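Local coordinates for protein aromatic amino acid beta-eliminating lyase/threonine aldolase (Exiguobacterium sibiricum, PDB 3LWS) that belongs to the beta-eliminating lyase family of pyridoxal-phosphate enzymes, which share their fold with the aminotransferases, at residues A[58-63]-A[215-220]; A[150-155]-A[184-189]. All blocks are in the same frame, centred on the assembly; numbering follows the deposited sequence. Where two conformers were deposited one is given.

Contact 1. Residues A[58-63]-A[215-220]; sequences DVLGMD and ILAGPA
A Schellman motif ends helix 49-60 and turns the chain so that Leu60, Met62 and Asp63 meet Ala217 and Gly218 at the end of strand 214-218 and Ala220 just beyond it. Gly61, with positive phi, is the C' residue of the turn, a conformation that glycine adopts without strain. Leu60 reaches in with one branch, its CD1 lying 3.8 Å from Ala217 CB, while the same methyl lies more loosely beside Ile215 CG2. Ala217 is small enough to take a second neighbour, Met62 CG, at 3.9 Å. Met62, a selenomethionine, starts toward the strand; a bend at chi2 (-71°) sets its SE 3.8 Å from Gly218 CA, and a second at chi3 leads the terminal methyl away. In the aminotransferase-like fold this turn links the helix to edge strand 64-68, which pairs antiparallel with 214-218; Ala190 and Ala194 of helix 190-194 also pack on Leu60. Glycine suits position 218 because a CB there would come too close to CD of the following Pro219 ring. Beyond it the contact becomes polar. Pro219 is the N-cap residue of helix 220-232, and Asp63 OD2 accepts a weak but nearly straight hydrogen bond from Ala220 N (3.5 Å, 165° at the hydrogen). An acidic group at the start of a helix probably also gains from the helix dipole, while Asp63 CB packs 4.2 Å from Ala220 CB.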
# COMPACT_ATOMS: atom_id res chain seq x y z
N ASP A 58 -12.19 14.15 13.00
CA ASP A 58 -12.50 15.47 13.56
C ASP A 58 -12.33 16.58 12.56
O ASP A 58 -13.17 17.45 12.48
CB ASP A 58 -11.59 15.78 14.74
CG ASP A 58 -11.96 15.04 16.00
OD1 ASP A 58 -13.05 14.42 16.06
OD2 ASP A 58 -11.14 15.10 16.94
N VAL A 59 -11.23 16.55 11.80
CA VAL A 59 -10.95 17.63 10.85
C VAL A 59 -12.04 17.69 9.79
O VAL A 59 -12.45 18.77 9.37
CB VAL A 59 -9.60 17.48 10.14
CG1 VAL A 59 -9.52 18.45 8.96
CG2 VAL A 59 -8.47 17.69 11.12
N LEU A 60 -12.52 16.54 9.37
CA LEU A 60 -13.60 16.51 8.38
C LEU A 60 -14.99 16.50 9.02
O LEU A 60 -15.96 16.56 8.32
CB LEU A 60 -13.41 15.31 7.45
CG LEU A 60 -12.08 15.32 6.68
CD1 LEU A 60 -11.81 13.98 5.98
CD2 LEU A 60 -12.03 16.46 5.67
N GLY A 61 -15.08 16.41 10.35
CA GLY A 61 -16.39 16.41 11.04
C GLY A 61 -17.24 15.19 10.75
O GLY A 61 -18.45 15.30 10.63
N MSE A 62 -16.60 14.03 10.64
CA MSE A 62 -17.27 12.75 10.37
C MSE A 62 -17.11 11.84 11.58
O MSE A 62 -16.16 12.01 12.36
CB MSE A 62 -16.63 12.04 9.17
CG MSE A 62 -16.79 12.80 7.81
SE MSE A 62 -18.60 12.79 7.10
CE MSE A 62 -18.55 14.68 6.62
N ASP A 63 -17.99 10.84 11.68
CA ASP A 63 -18.03 9.92 12.81
C ASP A 63 -16.71 9.14 12.94
O ASP A 63 -16.28 8.82 14.02
CB ASP A 63 -19.14 8.86 12.61
CG ASP A 63 -20.57 9.39 12.80
OD1 ASP A 63 -20.78 10.59 13.11
OD2 ASP A 63 -21.50 8.56 12.59
N ILE A 215 -7.05 9.42 3.40
CA ILE A 215 -8.09 9.20 4.39
C ILE A 215 -9.47 9.14 3.71
O ILE A 215 -9.79 9.97 2.92
CB ILE A 215 -8.08 10.31 5.51
CG1 ILE A 215 -7.02 10.02 6.58
CG2 ILE A 215 -9.44 10.42 6.14
CD1 ILE A 215 -7.38 8.95 7.61
N LEU A 216 -10.24 8.10 4.02
CA LEU A 216 -11.65 7.98 3.65
C LEU A 216 -12.45 8.16 4.93
O LEU A 216 -12.24 7.42 5.88
CB LEU A 216 -11.92 6.57 3.12
CG LEU A 216 -13.40 6.25 2.87
CD1 LEU A 216 -13.97 7.23 1.79
CD2 LEU A 216 -13.54 4.74 2.44
N ALA A 217 -13.33 9.14 4.97
CA ALA A 217 -14.07 9.44 6.19
C ALA A 217 -15.58 9.47 5.91
O ALA A 217 -16.03 9.79 4.80
CB ALA A 217 -13.59 10.74 6.80
N GLY A 218 -16.34 9.17 6.94
CA GLY A 218 -17.80 9.09 6.85
C GLY A 218 -18.44 8.54 8.12
O GLY A 218 -17.83 8.57 9.19
N PRO A 219 -19.69 8.04 8.02
CA PRO A 219 -20.34 7.44 9.20
C PRO A 219 -19.55 6.24 9.76
O PRO A 219 -18.81 5.57 9.02
CB PRO A 219 -21.70 6.96 8.65
CG PRO A 219 -21.89 7.70 7.36
CD PRO A 219 -20.52 7.92 6.82
N ALA A 220 -19.77 5.96 11.04
CA ALA A 220 -19.19 4.83 11.73
C ALA A 220 -19.33 3.48 11.02
O ALA A 220 -18.29 2.81 10.79
CB ALA A 220 -19.77 4.75 13.18

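Contact 2. Residues A[150-155]-A[184-189]; sequences GVAPAF and PYYEKT
The backbones come nearest at Phe155 and Tyr186, whose CA atoms are 6.5 Å apart where the start of helix 155-167 passes the C-terminal end of helix 179-186. Segment 150-155 belongs to a beta-alpha-beta crossover: it leads from strand 138-142 into helix 155-167, which returns the chain to the neighbouring parallel strand 171-176 of the large mixed sheet. Tyr186 carries much of the contact. With its CG beside the backbone N (chi1 -80°), the ring is directed at the incoming loop, and its OH donates a short hydrogen bond of 2.6 Å to Pro153 O. The hydroxyl lies in the carbonyl plane, at a C=O...donor angle of 158°, and the acceptor sits at the edge of the tyrosine ring. A tyrosine suits this place because its rigid ring reaches from the helix to the loop backbone and still offers a polar end, while Phe155 CB packs along the ring, 4.1 Å from Tyr186 CD1. Ala152 CB packs against the hydroxyl, 3.4 Å from Tyr186 OH. CD2 of Tyr185 lies over one face of the Tyr186 ring, toward its rim, and Ile193 and Leu158 touch the side chain too. After Glu187 has turned the chain with positive phi, Lys188 crosses the Phe155 ring at about a right angle. Its CE stands over the centre of that ring, 3.7 Å from the centroid, in a CH-pi contact. The NZ, 4.2 Å from the same centroid and 28° off the normal, adds a cation-pi interaction, so a long aliphatic chain ending in a charge fits here. Beside the tyrosines, a water donates a hydrogen bond to Ala152 O at 2.6 Å and is hydrogen-bonded to Tyr185 OH at 2.9 Å.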
# COMPACT_ATOMS: atom_id res chain seq x y z
N GLY A 150 -8.89 22.96 -12.87
CA GLY A 150 -9.25 23.17 -11.47
C GLY A 150 -10.32 24.22 -11.30
O GLY A 150 -10.07 25.29 -10.78
N VAL A 151 -11.52 23.88 -11.76
CA VAL A 151 -12.71 24.70 -11.71
C VAL A 151 -13.66 24.05 -10.68
O VAL A 151 -13.66 22.82 -10.56
CB VAL A 151 -13.34 24.70 -13.11
CG1 VAL A 151 -14.70 25.38 -13.13
CG2 VAL A 151 -12.34 25.34 -14.11
N ALA A 152 -14.43 24.84 -9.95
CA ALA A 152 -15.32 24.26 -8.93
C ALA A 152 -16.57 25.08 -8.81
O ALA A 152 -16.57 26.26 -9.15
CB ALA A 152 -14.62 24.18 -7.59
N PRO A 153 -17.67 24.46 -8.37
CA PRO A 153 -18.89 25.24 -8.25
C PRO A 153 -18.83 26.13 -6.99
O PRO A 153 -17.98 25.91 -6.14
CB PRO A 153 -19.98 24.18 -8.18
CG PRO A 153 -19.31 22.88 -7.92
CD PRO A 153 -17.87 23.01 -8.19
N ALA A 154 -19.69 27.15 -6.94
CA ALA A 154 -19.82 28.03 -5.78
C ALA A 154 -20.28 27.21 -4.58
O ALA A 154 -20.93 26.18 -4.75
CB ALA A 154 -20.81 29.15 -6.06
N PHE A 155 -19.95 27.66 -3.37
CA PHE A 155 -20.37 26.93 -2.16
C PHE A 155 -21.90 26.71 -2.10
O PHE A 155 -22.36 25.67 -1.67
CB PHE A 155 -19.90 27.63 -0.89
CG PHE A 155 -20.33 26.93 0.38
CD1 PHE A 155 -19.64 25.81 0.85
CD2 PHE A 155 -21.46 27.35 1.07
CE1 PHE A 155 -20.03 25.14 2.03
CE2 PHE A 155 -21.85 26.68 2.26
CZ PHE A 155 -21.14 25.56 2.71
N PRO A 184 -9.05 28.30 0.86
CA PRO A 184 -8.92 29.75 0.78
C PRO A 184 -10.02 30.40 -0.05
O PRO A 184 -10.64 31.35 0.39
CB PRO A 184 -7.53 29.94 0.16
CG PRO A 184 -6.81 28.75 0.57
CD PRO A 184 -7.79 27.65 0.52
N TYR A 185 -10.31 29.83 -1.23
CA TYR A 185 -11.31 30.38 -2.14
C TYR A 185 -12.73 30.27 -1.60
O TYR A 185 -13.53 31.18 -1.74
CB TYR A 185 -11.23 29.65 -3.48
CG TYR A 185 -12.37 29.93 -4.39
CD1 TYR A 185 -12.37 31.05 -5.20
CD2 TYR A 185 -13.48 29.09 -4.43
CE1 TYR A 185 -13.43 31.33 -6.03
CE2 TYR A 185 -14.53 29.35 -5.26
CZ TYR A 185 -14.50 30.47 -6.07
OH TYR A 185 -15.57 30.71 -6.90
N TYR A 186 -13.05 29.12 -1.02
CA TYR A 186 -14.40 28.96 -0.45
C TYR A 186 -14.59 29.80 0.81
O TYR A 186 -15.72 30.16 1.14
CB TYR A 186 -14.71 27.52 -0.13
CG TYR A 186 -15.10 26.70 -1.32
CD1 TYR A 186 -16.08 27.14 -2.18
CD2 TYR A 186 -14.52 25.46 -1.57
CE1 TYR A 186 -16.46 26.41 -3.27
CE2 TYR A 186 -14.93 24.69 -2.69
CZ TYR A 186 -15.89 25.19 -3.54
OH TYR A 186 -16.33 24.53 -4.66
N GLU A 187 -13.49 30.11 1.48
CA GLU A 187 -13.52 30.77 2.80
C GLU A 187 -14.27 29.89 3.81
O GLU A 187 -15.12 30.35 4.56
CB GLU A 187 -14.04 32.21 2.70
CG GLU A 187 -13.19 33.06 1.78
CD GLU A 187 -13.57 34.54 1.72
OE1 GLU A 187 -14.33 35.03 2.54
OE2 GLU A 187 -13.08 35.22 0.81
N LYS A 188 -13.90 28.61 3.83
CA LYS A 188 -14.55 27.60 4.64
C LYS A 188 -13.52 26.65 5.23
O LYS A 188 -12.44 26.49 4.69
CB LYS A 188 -15.56 26.81 3.81
CG LYS A 188 -16.76 27.61 3.35
CD LYS A 188 -17.79 27.82 4.43
CE LYS A 188 -18.98 28.57 3.86
NZ LYS A 188 -20.02 28.66 4.91
N THR A 189 -13.88 26.00 6.34
CA THR A 189 -13.04 24.98 6.95
C THR A 189 -13.25 23.65 6.24
O THR A 189 -14.24 23.45 5.56
CB THR A 189 -13.45 24.70 8.39
OG1 THR A 189 -14.75 24.09 8.38
CG2 THR A 189 -13.44 25.98 9.26
O HOH W 1 -16.89 28.76 -8.58

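Contact 2 falls within the stretch of chain that separates the two segments of contact 1. Their centres are 20 Å apart and their nearest atoms about 6 Å, with no direct touch. Helix 190-194 comes between them in packing terms: Ala190 and Ala194 meet the side chains of contact 1, whereas Ile193 meets Phe155, Tyr186 and Lys188 of contact 2. Both contacts belong to elements around the seven-stranded mixed sheet, contact 1 near its edge strand 64-68 and contact 2 between the connections that follow parallel strands 138-142 and 171-176. Lys206, which carries the covalently bound pyridoxal phosphate, lies in sequence between strand 199-203 and strand 214-218, the latter being the strand that takes part in contact 1.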